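Local coordinates for protein MSM0273 (Mycobacterium smegmatis, PDB 5L37) that assembles into pentamers of the RMM bacterial microcompartment shell, probably closing the vertices of that polyhedral shell, at residues Ala38-Gly43 and Ala71-Ser76. Sequence-based numbering, arbitrary orientation.
Sequences AFDVLG and ALIIGS
The F39 backbone bridges to A71 and I73 across strands 35-40 and 71-76. Its N donates to A71 O at 2.9 Å, and its O accepts the N-H of I73, also at 2.9 Å and nearly straight at 172°; this is a single parallel bridge, and the N-to-C directions of 38-40 and 71-76 diverge by 46°. I73 points its side chain toward 38-43, in among L25, V50 and I52 of the neighbouring strands. With chi1 at -75°, its branches divide: CG1 reaches A38 CB at 4.1 Å, while CG2 approaches D40 OD1 at 3.6 Å. On the other flank, the CD1 methyl of L72 sits at the edge of the F39 ring, 4.3 Å from CD2. Past the bridge the chains part, and a water fills in: it donates to D40 OD1 and to I73 O and accepts from V41 N, 2.8 Å away. S44 OG also bonds D40 OD1, giving this buried oxygen a second firm partner. Farther on, L42 lays CD1 on the backbone at G75 CA, 3.8 Å apart, and I16 of a neighbouring subunit packs against L42 and I74. Within the subunit, 35-40 and 71-76 are the outermost strands of an antiparallel sheet; their parallel pairing closes it into the OB-type beta-barrel of the EutN/CcmL family.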
loop_
_atom_site.group_PDB
_atom_site.type_symbol
_atom_site.label_atom_id
_atom_site.label_comp_id
_atom_site.label_asym_id
_atom_site.label_seq_id
_atom_site.Cartn_x
_atom_site.Cartn_y
_atom_site.Cartn_z
ATOM N N ALA C 38 4.552 9.842 -11.452
ATOM C CA ALA C 38 3.137 9.564 -11.587
ATOM C C ALA C 38 2.742 9.533 -13.031
ATOM O O ALA C 38 3.292 10.296 -13.844
ATOM C CB ALA C 38 2.285 10.637 -10.835
ATOM N N PHE C 39 1.781 8.680 -13.364
ATOM C CA PHE C 39 1.262 8.617 -14.727
ATOM C C PHE C 39 0.240 9.716 -14.946
ATOM O O PHE C 39 -0.518 10.036 -14.045
ATOM C CB PHE C 39 0.621 7.240 -15.002
ATOM C CG PHE C 39 0.510 6.926 -16.446
ATOM C CD1 PHE C 39 1.648 6.586 -17.148
ATOM C CD2 PHE C 39 -0.722 6.964 -17.120
ATOM C CE1 PHE C 39 1.595 6.291 -18.508
ATOM C CE2 PHE C 39 -0.803 6.673 -18.492
ATOM C CZ PHE C 39 0.367 6.339 -19.185
ATOM N N ASP C 40 0.237 10.290 -16.133
ATOM C CA ASP C 40 -0.676 11.398 -16.434
ATOM C C ASP C 40 -1.375 11.194 -17.751
ATOM O O ASP C 40 -0.723 10.931 -18.775
ATOM C CB ASP C 40 0.101 12.697 -16.487
ATOM C CG ASP C 40 -0.804 13.898 -16.712
ATOM O OD1 ASP C 40 -1.661 14.167 -15.870
ATOM O OD2 ASP C 40 -0.532 14.629 -17.653
ATOM N N VAL C 41 -2.700 11.357 -17.738
ATOM C CA VAL C 41 -3.496 11.275 -18.955
ATOM C C VAL C 41 -4.165 12.618 -19.275
ATOM O O VAL C 41 -4.802 12.761 -20.313
ATOM C CB VAL C 41 -4.579 10.192 -18.868
ATOM C CG1 VAL C 41 -3.910 8.776 -18.663
ATOM C CG2 VAL C 41 -5.556 10.463 -17.723
ATOM N N LEU C 42 -4.037 13.579 -18.362
ATOM C CA LEU C 42 -4.688 14.900 -18.484
ATOM C C LEU C 42 -3.907 15.997 -19.206
ATOM O O LEU C 42 -4.387 17.135 -19.299
ATOM C CB LEU C 42 -5.073 15.401 -17.094
ATOM C CG LEU C 42 -6.196 14.586 -16.436
ATOM C CD1 LEU C 42 -6.379 15.028 -14.944
ATOM C CD2 LEU C 42 -7.517 14.708 -17.223
ATOM N N GLY C 43 -2.652 15.744 -19.557
ATOM C CA GLY C 43 -1.872 16.780 -20.193
ATOM C C GLY C 43 -1.425 17.804 -19.166
ATOM O O GLY C 43 -1.307 19.014 -19.475
ATOM N N ALA C 71 0.656 4.986 -9.620
ATOM C CA ALA C 71 0.432 6.401 -9.259
ATOM C C ALA C 71 -0.155 7.117 -10.452
ATOM O O ALA C 71 0.360 6.955 -11.563
ATOM C CB ALA C 71 1.759 7.063 -8.838
ATOM N N LEU C 72 -1.258 7.821 -10.239
ATOM C CA LEU C 72 -2.028 8.440 -11.332
ATOM C C LEU C 72 -2.451 9.813 -10.893
ATOM O O LEU C 72 -3.008 9.981 -9.823
ATOM C CB LEU C 72 -3.275 7.601 -11.672
ATOM C CG LEU C 72 -4.212 8.155 -12.751
ATOM C CD1 LEU C 72 -3.507 8.196 -14.150
ATOM C CD2 LEU C 72 -5.436 7.254 -12.795
ATOM N N ILE C 73 -2.207 10.800 -11.756
ATOM C CA ILE C 73 -2.770 12.126 -11.519
ATOM C C ILE C 73 -4.256 12.121 -11.834
ATOM O O ILE C 73 -4.667 11.761 -12.946
ATOM C CB ILE C 73 -1.998 13.156 -12.366
ATOM C CG1 ILE C 73 -0.622 13.400 -11.719
ATOM C CG2 ILE C 73 -2.824 14.469 -12.496
ATOM C CD1 ILE C 73 0.427 14.085 -12.721
ATOM N N ILE C 74 -5.085 12.480 -10.853
ATOM C CA ILE C 74 -6.523 12.394 -11.091
ATOM C C ILE C 74 -7.159 13.764 -11.308
ATOM O O ILE C 74 -8.342 13.829 -11.630
ATOM C CB ILE C 74 -7.292 11.604 -9.949
ATOM C CG1 ILE C 74 -7.181 12.318 -8.633
ATOM C CG2 ILE C 74 -6.763 10.172 -9.832
ATOM C CD1 ILE C 74 -8.098 11.663 -7.556
ATOM N N GLY C 75 -6.408 14.852 -11.114
ATOM C CA GLY C 75 -6.987 16.175 -11.396
ATOM C C GLY C 75 -6.019 17.283 -11.006
ATOM O O GLY C 75 -4.981 17.026 -10.367
ATOM N N SER C 76 -6.327 18.507 -11.411
ATOM C CA SER C 76 -5.525 19.639 -10.941
ATOM C C SER C 76 -6.244 20.304 -9.797
ATOM O O SER C 76 -7.455 20.121 -9.623
ATOM C CB SER C 76 -5.189 20.638 -12.064
ATOM O OG SER C 76 -6.359 21.189 -12.555
HETATM O O HOH W 1 -3.732 12.423 -15.401
#